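Local structure of nitrite oxidoreductase subunit B (Kuenenia stuttgartiensis, 7B04) at residues P86-Y91 / G109-D114; P253-C258 / I266-F271; R346-I351 / E389-T394. The protein probably carries electrons between the catalytic subunit and a heme through a chain of iron-sulfur clusters in the nitrite oxidoreductase complex. All blocks are in the same frame, centred on the assembly; numbering follows the deposited sequence.

Interaction 1 (P86-Y91 / G109-D114); sequences PDNIWY and GTYEGD
Tyr91 and Thr110 form an antiparallel hydrogen-bonded pair, Tyr91 N giving to Thr110 O at 2.8 Å and Thr110 N giving back to Tyr91 O at 2.9 Å. Past the next pair, Trp90 with Tyr111, which is non-hydrogen-bonded, a third backbone bond takes Glu112 N to Ile89 O at 3.1 Å and is nearly straight (169° at the hydrogen). The CA atoms of Trp90 and Tyr111 add weak C-H...O contacts to Thr110 O and Ile89 O.

Strands 89-91 and 110-111 make a two-stranded antiparallel sheet, linked by a long irregular excursion rather than a tight hairpin. Ile89 and Trp90 also pair in parallel with a strand of subunit A, so the sheet continues across the subunit interface.

The aromatic packing is on one side of this sheet. Tyr111 CB sits over the face of the Trp90 six-membered ring, 3.6 Å from its centroid, as a CH-pi contact. With CG anti to the backbone N (chi1 174°), the tyrosine ring swings past the five-membered ring toward Asn88, bringing CD1 to 3.7 Å from Trp90 NE1; the two planes meet obliquely at 40°. The far end, Tyr111 OH, abuts Asn88 CB and CG without the angles for a hydrogen bond to the amide, whose ND2 is bonded to Ile83 O instead. Ile1144 of subunit A packs on Asn88, Trp90 and Tyr111.

On the other side, Glu112 CG lies 3.9 Å from Tyr91 CD2, the two side chains crossing at about a right angle. Both glycines sit where a side chain would not fit: Gly113 CA lies 3.4 Å from Asn88 OD1, which a CB would strike, and a CB on Gly109 would run into Tyr91 O, at backbone angles that call for glycine in any case.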
loop_
_atom_site.group_PDB
_atom_site.type_symbol
_atom_site.label_atom_id
_atom_site.label_comp_id
_atom_site.label_asym_id
_atom_site.label_seq_id
_atom_site.Cartn_x
_atom_site.Cartn_y
_atom_site.Cartn_z
ATOM N N PRO A 86 15.638 -36.665 9.950
ATOM C CA PRO A 86 14.464 -37.543 9.815
ATOM C C PRO A 86 13.736 -37.794 11.127
ATOM O O PRO A 86 12.641 -38.371 11.102
ATOM C CB PRO A 86 15.059 -38.845 9.257
ATOM C CG PRO A 86 16.374 -38.446 8.662
ATOM C CD PRO A 86 16.879 -37.334 9.525
ATOM N N ASP A 87 14.301 -37.388 12.263
ATOM C CA ASP A 87 13.687 -37.607 13.566
ATOM C C ASP A 87 12.818 -36.443 14.030
ATOM O O ASP A 87 12.285 -36.496 15.142
ATOM C CB ASP A 87 14.769 -37.877 14.616
ATOM C CG ASP A 87 15.211 -39.326 14.638
ATOM O OD1 ASP A 87 14.339 -40.214 14.759
ATOM O OD2 ASP A 87 16.429 -39.578 14.538
ATOM N N ASN A 88 12.646 -35.410 13.208
ATOM C CA ASN A 88 11.807 -34.267 13.564
ATOM C C ASN A 88 10.364 -34.670 13.295
ATOM O O ASN A 88 9.835 -34.485 12.199
ATOM C CB ASN A 88 12.207 -33.029 12.769
ATOM C CG ASN A 88 13.600 -32.529 13.118
ATOM O OD1 ASN A 88 14.242 -33.031 14.041
ATOM N ND2 ASN A 88 14.073 -31.532 12.378
ATOM N N ILE A 89 9.713 -35.224 14.315
ATOM C CA ILE A 89 8.379 -35.793 14.171
ATOM C C ILE A 89 7.561 -35.483 15.418
ATOM O O ILE A 89 8.072 -35.541 16.543
ATOM C CB ILE A 89 8.446 -37.322 13.944
ATOM C CG1 ILE A 89 9.241 -37.664 12.680
ATOM C CG2 ILE A 89 7.057 -37.935 13.867
ATOM C CD1 ILE A 89 9.772 -39.078 12.657
ATOM N N TRP A 90 6.284 -35.164 15.210
ATOM C CA TRP A 90 5.335 -34.954 16.294
ATOM C C TRP A 90 4.588 -36.253 16.582
ATOM O O TRP A 90 4.323 -37.045 15.673
ATOM C CB TRP A 90 4.315 -33.870 15.936
ATOM C CG TRP A 90 4.831 -32.461 15.905
ATOM C CD1 TRP A 90 5.379 -31.808 14.838
ATOM C CD2 TRP A 90 4.810 -31.516 16.983
ATOM N NE1 TRP A 90 5.716 -30.522 15.189
ATOM C CE2 TRP A 90 5.377 -30.318 16.502
ATOM C CE3 TRP A 90 4.377 -31.571 18.311
ATOM C CZ2 TRP A 90 5.520 -29.187 17.302
ATOM C CZ3 TRP A 90 4.519 -30.446 19.103
ATOM C CH2 TRP A 90 5.087 -29.271 18.597
ATOM N N TYR A 91 4.269 -36.483 17.860
ATOM C CA TYR A 91 3.428 -37.613 18.256
ATOM C C TYR A 91 2.225 -37.086 19.020
ATOM O O TYR A 91 2.378 -36.463 20.075
ATOM C CB TYR A 91 4.182 -38.675 19.066
ATOM C CG TYR A 91 5.179 -39.431 18.211
ATOM C CD1 TYR A 91 4.817 -39.840 16.937
ATOM C CD2 TYR A 91 6.398 -39.885 18.723
ATOM C CE1 TYR A 91 5.679 -40.550 16.136
ATOM C CE2 TYR A 91 7.267 -40.628 17.929
ATOM C CZ TYR A 91 6.894 -40.955 16.635
ATOM O OH TYR A 91 7.720 -41.687 15.813
ATOM N N GLY A 109 0.955 -32.283 21.565
ATOM C CA GLY A 109 1.564 -33.595 21.490
ATOM C C GLY A 109 2.983 -33.554 22.012
ATOM O O GLY A 109 3.285 -32.784 22.930
ATOM N N THR A 110 3.865 -34.377 21.450
ATOM C CA THR A 110 5.272 -34.364 21.832
ATOM C C THR A 110 6.133 -34.406 20.579
ATOM O O THR A 110 6.007 -35.326 19.766
ATOM C CB THR A 110 5.615 -35.534 22.757
ATOM O OG1 THR A 110 4.696 -35.556 23.855
ATOM C CG2 THR A 110 7.030 -35.383 23.295
ATOM N N TYR A 111 6.998 -33.408 20.429
ATOM C CA TYR A 111 7.924 -33.316 19.308
ATOM C C TYR A 111 9.252 -33.915 19.756
ATOM O O TYR A 111 9.869 -33.417 20.704
ATOM C CB TYR A 111 8.079 -31.855 18.876
ATOM C CG TYR A 111 9.108 -31.558 17.802
ATOM C CD1 TYR A 111 8.918 -31.964 16.486
ATOM C CD2 TYR A 111 10.252 -30.825 18.099
ATOM C CE1 TYR A 111 9.853 -31.671 15.504
ATOM C CE2 TYR A 111 11.189 -30.529 17.127
ATOM C CZ TYR A 111 10.986 -30.953 15.833
ATOM O OH TYR A 111 11.921 -30.655 14.869
ATOM N N GLU A 112 9.692 -34.972 19.076
ATOM C CA GLU A 112 10.902 -35.686 19.458
ATOM C C GLU A 112 12.107 -35.254 18.636
ATOM O O GLU A 112 13.154 -35.909 18.695
ATOM C CB GLU A 112 10.696 -37.198 19.330
ATOM C CG GLU A 112 9.370 -37.717 19.875
ATOM C CD GLU A 112 9.381 -37.927 21.380
ATOM O OE1 GLU A 112 10.416 -37.643 22.020
ATOM O OE2 GLU A 112 8.352 -38.384 21.921
ATOM N N GLY A 113 11.984 -34.162 17.881
ATOM C CA GLY A 113 13.111 -33.608 17.165
ATOM C C GLY A 113 13.916 -32.655 18.026
ATOM O O GLY A 113 13.486 -32.219 19.093
ATOM N N ASP A 114 15.107 -32.326 17.538
ATOM C CA ASP A 114 16.038 -31.490 18.282
ATOM C C ASP A 114 15.790 -30.013 18.007
ATOM O O ASP A 114 15.585 -29.604 16.861
ATOM C CB ASP A 114 17.482 -31.843 17.924
ATOM C CG ASP A 114 17.835 -33.276 18.258
ATOM O OD1 ASP A 114 17.148 -33.878 19.110
ATOM O OD2 ASP A 114 18.800 -33.800 17.665
#

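Interaction 2 (P253-C258 / I266-F271). With SF4 (iron/sulfur cluster), chain Y; SF4 (iron/sulfur cluster), chain B.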
loop_
_atom_site.group_PDB
_atom_site.type_symbol
_atom_site.label_atom_id
_atom_site.label_comp_id
_atom_site.label_asym_id
_atom_site.label_seq_id
_atom_site.Cartn_x
_atom_site.Cartn_y
_atom_site.Cartn_z
ATOM N N PRO A 253 -2.949 -0.096 30.576
ATOM C CA PRO A 253 -2.083 -0.752 29.588
ATOM C C PRO A 253 -2.704 -0.701 28.200
ATOM O O PRO A 253 -3.871 -1.049 28.007
ATOM C CB PRO A 253 -1.976 -2.190 30.111
ATOM C CG PRO A 253 -2.211 -2.063 31.578
ATOM C CD PRO A 253 -3.230 -0.970 31.728
ATOM N N MET A 254 -1.908 -0.264 27.232
ATOM C CA MET A 254 -2.347 -0.072 25.859
ATOM C C MET A 254 -1.683 -1.109 24.967
ATOM O O MET A 254 -0.522 -1.472 25.190
ATOM C CB MET A 254 -1.979 1.337 25.379
ATOM C CG MET A 254 -2.408 1.694 23.966
ATOM S SD MET A 254 -2.056 3.434 23.633
ATOM C CE MET A 254 -2.862 3.665 22.052
ATOM N N GLU A 255 -2.415 -1.595 23.965
ATOM C CA GLU A 255 -1.826 -2.575 23.068
ATOM C C GLU A 255 -0.658 -1.934 22.339
ATOM O O GLU A 255 -0.617 -0.715 22.135
ATOM C CB GLU A 255 -2.860 -3.098 22.067
ATOM C CG GLU A 255 -4.079 -3.759 22.700
ATOM C CD GLU A 255 -4.878 -4.591 21.710
ATOM O OE1 GLU A 255 -4.430 -4.739 20.555
ATOM O OE2 GLU A 255 -5.957 -5.096 22.087
ATOM N N THR A 256 0.302 -2.763 21.942
ATOM C CA THR A 256 1.487 -2.212 21.308
ATOM C C THR A 256 1.123 -1.548 19.992
ATOM O O THR A 256 0.065 -1.781 19.400
ATOM C CB THR A 256 2.580 -3.266 21.117
ATOM O OG1 THR A 256 3.774 -2.632 20.643
ATOM C CG2 THR A 256 2.181 -4.270 20.117
ATOM N N ARG A 257 2.040 -0.698 19.548
ATOM C CA ARG A 257 1.774 0.190 18.425
ATOM C C ARG A 257 1.488 -0.574 17.135
ATOM O O ARG A 257 0.656 -0.147 16.326
ATOM C CB ARG A 257 2.963 1.128 18.250
ATOM C CG ARG A 257 2.674 2.157 17.256
ATOM C CD ARG A 257 3.213 3.500 17.571
ATOM N NE ARG A 257 3.165 4.257 16.332
ATOM C CZ ARG A 257 2.033 4.673 15.772
ATOM N NH1 ARG A 257 2.066 5.322 14.620
ATOM N NH2 ARG A 257 0.856 4.472 16.373
ATOM N N CYS A 258 2.170 -1.700 16.911
ATOM C CA CYS A 258 1.904 -2.480 15.704
ATOM C C CYS A 258 0.565 -3.207 15.786
ATOM O O CYS A 258 -0.092 -3.409 14.757
ATOM C CB CYS A 258 3.043 -3.472 15.450
ATOM S SG CYS A 258 3.219 -4.750 16.708
ATOM N N ILE A 266 -7.141 -8.388 12.463
ATOM C CA ILE A 266 -6.677 -9.766 12.590
ATOM C C ILE A 266 -5.944 -10.060 13.898
ATOM O O ILE A 266 -5.863 -11.233 14.292
ATOM C CB ILE A 266 -5.770 -10.148 11.400
ATOM C CG1 ILE A 266 -4.317 -9.765 11.678
ATOM C CG2 ILE A 266 -6.226 -9.465 10.133
ATOM C CD1 ILE A 266 -3.321 -10.506 10.819
ATOM N N ARG A 267 -5.417 -9.047 14.582
ATOM C CA ARG A 267 -4.550 -9.262 15.735
ATOM C C ARG A 267 -5.189 -8.687 16.991
ATOM O O ARG A 267 -5.692 -7.558 16.983
ATOM C CB ARG A 267 -3.153 -8.681 15.517
ATOM C CG ARG A 267 -3.133 -7.277 15.057
ATOM C CD ARG A 267 -1.723 -6.749 14.875
ATOM N NE ARG A 267 -0.884 -7.533 13.976
ATOM C CZ ARG A 267 0.353 -7.181 13.638
ATOM N NH1 ARG A 267 1.065 -7.937 12.815
ATOM N NH2 ARG A 267 0.880 -6.066 14.128
ATOM N N LEU A 268 -5.165 -9.474 18.062
ATOM C CA LEU A 268 -5.581 -9.053 19.394
ATOM C C LEU A 268 -4.413 -9.289 20.339
ATOM O O LEU A 268 -3.890 -10.405 20.413
ATOM C CB LEU A 268 -6.816 -9.824 19.860
ATOM C CG LEU A 268 -7.380 -9.447 21.231
ATOM C CD1 LEU A 268 -8.176 -8.156 21.144
ATOM C CD2 LEU A 268 -8.233 -10.576 21.791
ATOM N N GLN A 269 -4.001 -8.245 21.050
ATOM C CA GLN A 269 -2.838 -8.308 21.924
ATOM C C GLN A 269 -3.269 -8.221 23.381
ATOM O O GLN A 269 -4.110 -7.390 23.740
ATOM C CB GLN A 269 -1.862 -7.176 21.606
ATOM C CG GLN A 269 -0.515 -7.317 22.279
ATOM C CD GLN A 269 -0.348 -6.361 23.441
ATOM O OE1 GLN A 269 -0.105 -5.171 23.251
ATOM N NE2 GLN A 269 -0.458 -6.884 24.657
ATOM N N GLY A 270 -2.682 -9.079 24.211
ATOM C CA GLY A 270 -2.969 -9.118 25.630
ATOM C C GLY A 270 -1.889 -9.845 26.403
ATOM O O GLY A 270 -0.698 -9.667 26.131
ATOM N N PHE A 271 -2.288 -10.661 27.376
ATOM C CA PHE A 271 -1.344 -11.467 28.134
ATOM C C PHE A 271 -1.878 -12.884 28.282
ATOM O O PHE A 271 -3.092 -13.107 28.319
ATOM C CB PHE A 271 -1.074 -10.863 29.516
ATOM C CG PHE A 271 -0.525 -9.469 29.465
ATOM C CD1 PHE A 271 0.807 -9.245 29.159
ATOM C CD2 PHE A 271 -1.342 -8.380 29.715
ATOM C CE1 PHE A 271 1.314 -7.960 29.111
ATOM C CE2 PHE A 271 -0.843 -7.094 29.669
ATOM C CZ PHE A 271 0.487 -6.883 29.366
HETATM FE FE1 SF4 Y . 7.432 -2.220 16.771
HETATM FE FE2 SF4 Y . 7.720 -4.493 18.266
HETATM FE FE3 SF4 Y . 5.335 -3.959 17.034
HETATM FE FE4 SF4 Y . 6.140 -2.452 19.172
HETATM S S1 SF4 Y . 5.638 -4.676 19.175
HETATM S S2 SF4 Y . 5.260 -1.686 17.214
HETATM S S3 SF4 Y . 8.394 -2.390 18.833
HETATM S S4 SF4 Y . 7.338 -4.370 16.020
HETATM FE FE1 SF4 B . -2.504 -5.316 7.458
HETATM FE FE2 SF4 B . -0.471 -5.880 9.204
HETATM FE FE3 SF4 B . -1.941 -7.914 8.107
HETATM FE FE4 SF4 B . -3.074 -6.254 9.966
HETATM S S1 SF4 B . -1.333 -7.689 10.294
HETATM S S2 SF4 B . -4.003 -6.947 8.002
HETATM S S3 SF4 B . -2.070 -4.273 9.438
HETATM S S4 SF4 B . -0.583 -6.453 7.000
#
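Within the ferredoxin-type dicluster domain, Cys258 and Arg267 meet between two [4Fe-4S] clusters. Cys258 SG binds FE3 of one cluster (chain Y) at 2.3 Å, and Thr256, whose OG1 lies 2.8 Å from FE4, belongs to the same binding site. From strand 267-272, Arg267 reaches the carbonyl of the cysteine: NH2 makes a weak hydrogen bond of 2.9 Å to Cys258 O, which lies at the edge of the guanidinium near its plane. NH1 of Arg267 is 3.5 Å from S1 of the other cluster (chain B), which the side chain of Ile266 also touches.

The second link is an amide. Thr256 N donates to Gln269 OE1 at 2.8 Å, approaching nearly in line with the side-chain carbonyl. The Gln269 chain starts out opposite its own N (chi1 -169°) and then bends, and its NE2 is tied back to Gly270 O at 3.2 Å, which fixes the rotation of the amide. A leucine in its place would probably leave Thr256 N without its acceptor and the loop leading to Cys258 less firmly held. Glu255 and Gln269 lie alongside each other, running opposite ways, with Glu255 OE1 in a salt bridge to Arg346.

Placed between a sulfur of the chain B cluster and the carbonyl of a cysteine that binds its neighbour, the positive guanidinium is likely to stabilise negative charge on the chain B cluster and so influence its redox potential.

Interaction 3 (R346-I351 / E389-T394); sequences RMTQTI and EVVRTT
Val390 and Val391 both turn their side chains to the loop 346-351, while their backbones are set against a single residue, Gly382 on strand 371-383, which makes a classic beta bulge in strand 389-394, at the margin of an antiparallel sheet. The loop runs almost opposite in direction to the strand, but no hydrogen bond joins the two.

Val390 comes first, its CG1 4.4 Å from Thr350 CG2, a loose methyl contact. Val391 is held more closely. Its CG2 is pushed between two loop residues, 3.6 Å from Met347 CB and also against Thr348 CB. Val391 CB meets Thr348 CG2 at 3.7 Å, the two side chains crossing at a slant. The hydroxyl of Thr348 is turned along its own loop toward Thr350, whose N gives OG1 a weak bond of 3.3 Å.

Past Arg392, which points away, Thr393 faces the loop again. Its OG1 is hydrogen-bonded to Asn109 of subunit A, and Arg108 and Asn111 of that chain bind Met347 O, so subunit A is bonded to both segments. The hydroxyl of Thr393 is swung opposite its own N (chi1 -170°), which offers the methyl to the methionine; the two side chains cross at about a right angle, with Met347 CG 3.9 Å from Thr393 CG2.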
loop_
_atom_site.group_PDB
_atom_site.type_symbol
_atom_site.label_atom_id
_atom_site.label_comp_id
_atom_site.label_asym_id
_atom_site.label_seq_id
_atom_site.Cartn_x
_atom_site.Cartn_y
_atom_site.Cartn_z
ATOM N N ARG A 346 -9.506 -5.579 17.567
ATOM C CA ARG A 346 -9.288 -4.221 17.067
ATOM C C ARG A 346 -10.539 -3.353 17.191
ATOM O O ARG A 346 -10.865 -2.570 16.296
ATOM C CB ARG A 346 -8.788 -4.241 15.620
ATOM C CG ARG A 346 -7.380 -4.789 15.462
ATOM C CD ARG A 346 -6.326 -3.698 15.614
ATOM N NE ARG A 346 -6.349 -3.064 16.931
ATOM C CZ ARG A 346 -5.923 -3.637 18.054
ATOM N NH1 ARG A 346 -5.989 -2.975 19.201
ATOM N NH2 ARG A 346 -5.429 -4.868 18.033
ATOM N N MET A 347 -11.244 -3.488 18.312
ATOM C CA MET A 347 -12.342 -2.586 18.623
ATOM C C MET A 347 -11.912 -1.436 19.520
ATOM O O MET A 347 -12.564 -0.385 19.513
ATOM C CB MET A 347 -13.495 -3.356 19.281
ATOM C CG MET A 347 -14.120 -4.405 18.374
ATOM S SD MET A 347 -14.761 -3.679 16.854
ATOM C CE MET A 347 -14.878 -5.118 15.794
ATOM N N THR A 348 -10.835 -1.612 20.281
ATOM C CA THR A 348 -10.266 -0.561 21.109
ATOM C C THR A 348 -8.752 -0.709 21.103
ATOM O O THR A 348 -8.212 -1.749 20.716
ATOM C CB THR A 348 -10.795 -0.615 22.549
ATOM O OG1 THR A 348 -10.274 0.492 23.296
ATOM C CG2 THR A 348 -10.377 -1.915 23.222
ATOM N N GLN A 349 -8.066 0.342 21.545
ATOM C CA GLN A 349 -6.619 0.284 21.704
ATOM C C GLN A 349 -6.195 -0.120 23.109
ATOM O O GLN A 349 -5.018 -0.426 23.320
ATOM C CB GLN A 349 -5.978 1.626 21.332
ATOM C CG GLN A 349 -6.771 2.850 21.736
ATOM C CD GLN A 349 -6.392 4.072 20.924
ATOM O OE1 GLN A 349 -5.499 4.017 20.078
ATOM N NE2 GLN A 349 -7.066 5.187 21.182
ATOM N N THR A 350 -7.117 -0.125 24.067
ATOM C CA THR A 350 -6.792 -0.519 25.429
ATOM C C THR A 350 -6.800 -2.039 25.536
ATOM O O THR A 350 -7.667 -2.710 24.968
ATOM C CB THR A 350 -7.799 0.081 26.413
ATOM O OG1 THR A 350 -7.833 1.506 26.259
ATOM C CG2 THR A 350 -7.425 -0.262 27.848
ATOM N N ILE A 351 -5.827 -2.582 26.268
ATOM C CA ILE A 351 -5.741 -4.028 26.425
ATOM C C ILE A 351 -6.913 -4.517 27.263
ATOM O O ILE A 351 -7.242 -3.933 28.304
ATOM C CB ILE A 351 -4.399 -4.427 27.058
ATOM C CG1 ILE A 351 -3.238 -4.041 26.143
ATOM C CG2 ILE A 351 -4.362 -5.922 27.339
ATOM C CD1 ILE A 351 -1.877 -4.206 26.781
ATOM N N GLU A 389 -15.257 -1.971 32.424
ATOM C CA GLU A 389 -15.561 -2.162 30.993
ATOM C C GLU A 389 -14.765 -1.128 30.204
ATOM O O GLU A 389 -14.764 0.014 30.594
ATOM C CB GLU A 389 -17.060 -2.003 30.790
ATOM C CG GLU A 389 -17.461 -1.857 29.348
ATOM C CD GLU A 389 -18.922 -2.109 29.081
ATOM O OE1 GLU A 389 -19.578 -2.553 29.984
ATOM O OE2 GLU A 389 -19.383 -1.843 27.990
ATOM N N VAL A 390 -14.131 -1.542 29.120
ATOM C CA VAL A 390 -13.328 -0.685 28.257
ATOM C C VAL A 390 -13.780 -0.726 26.811
ATOM O O VAL A 390 -13.422 0.175 26.032
ATOM C CB VAL A 390 -11.833 -1.057 28.374
ATOM C CG1 VAL A 390 -11.337 -0.795 29.794
ATOM C CG2 VAL A 390 -11.626 -2.505 28.009
ATOM N N VAL A 391 -14.557 -1.729 26.398
ATOM C CA VAL A 391 -14.960 -1.881 25.007
ATOM C C VAL A 391 -16.267 -2.662 24.961
ATOM O O VAL A 391 -16.573 -3.453 25.859
ATOM C CB VAL A 391 -13.852 -2.576 24.180
ATOM C CG1 VAL A 391 -13.749 -4.050 24.547
ATOM C CG2 VAL A 391 -14.097 -2.396 22.692
ATOM N N ARG A 392 -17.048 -2.422 23.909
ATOM C CA ARG A 392 -18.275 -3.166 23.668
ATOM C C ARG A 392 -18.676 -2.997 22.208
ATOM O O ARG A 392 -18.564 -1.901 21.657
ATOM C CB ARG A 392 -19.402 -2.684 24.589
ATOM C CG ARG A 392 -20.770 -3.229 24.238
ATOM C CD ARG A 392 -21.842 -2.695 25.169
ATOM N NE ARG A 392 -21.658 -3.159 26.540
ATOM C CZ ARG A 392 -22.591 -3.080 27.483
ATOM N NH1 ARG A 392 -23.778 -2.560 27.201
ATOM N NH2 ARG A 392 -22.340 -3.525 28.706
ATOM N N THR A 393 -19.148 -4.080 21.592
ATOM C CA THR A 393 -19.615 -4.025 20.213
ATOM C C THR A 393 -20.574 -5.181 19.967
ATOM O O THR A 393 -20.659 -6.127 20.754
ATOM C CB THR A 393 -18.450 -4.066 19.217
ATOM O OG1 THR A 393 -18.935 -3.771 17.901
ATOM C CG2 THR A 393 -17.799 -5.438 19.212
ATOM N N THR A 394 -21.307 -5.084 18.861
ATOM C CA THR A 394 -22.258 -6.102 18.442
ATOM C C THR A 394 -21.666 -6.955 17.325
ATOM O O THR A 394 -20.760 -6.536 16.602
ATOM C CB THR A 394 -23.571 -5.467 17.972
ATOM O OG1 THR A 394 -23.317 -4.602 16.857
ATOM C CG2 THR A 394 -24.208 -4.664 19.097
#

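How the interactions relate
Interaction 2 is the buried one, nearer the chain's centre and between two clusters, and it relies on metal ligation, a guanidinium and an amide. Interactions 1 and 3 are only partly buried and lie farther out, on opposite sides of the chain's centre, about 40 Å apart between centres. All three reach subunit A, interaction 2 through Arg257 and Met254. Backbone pairing and aromatic packing carry interaction 1, whereas interaction 3 is aliphatic packing of a loop on a bulged strand. Interactions 2 and 3 touch: Glu255 OE1 and Arg346 NH1 form a salt bridge of 2.7 Å, so the loop 346-351 joins the cluster region to the sheet containing strand 389-394.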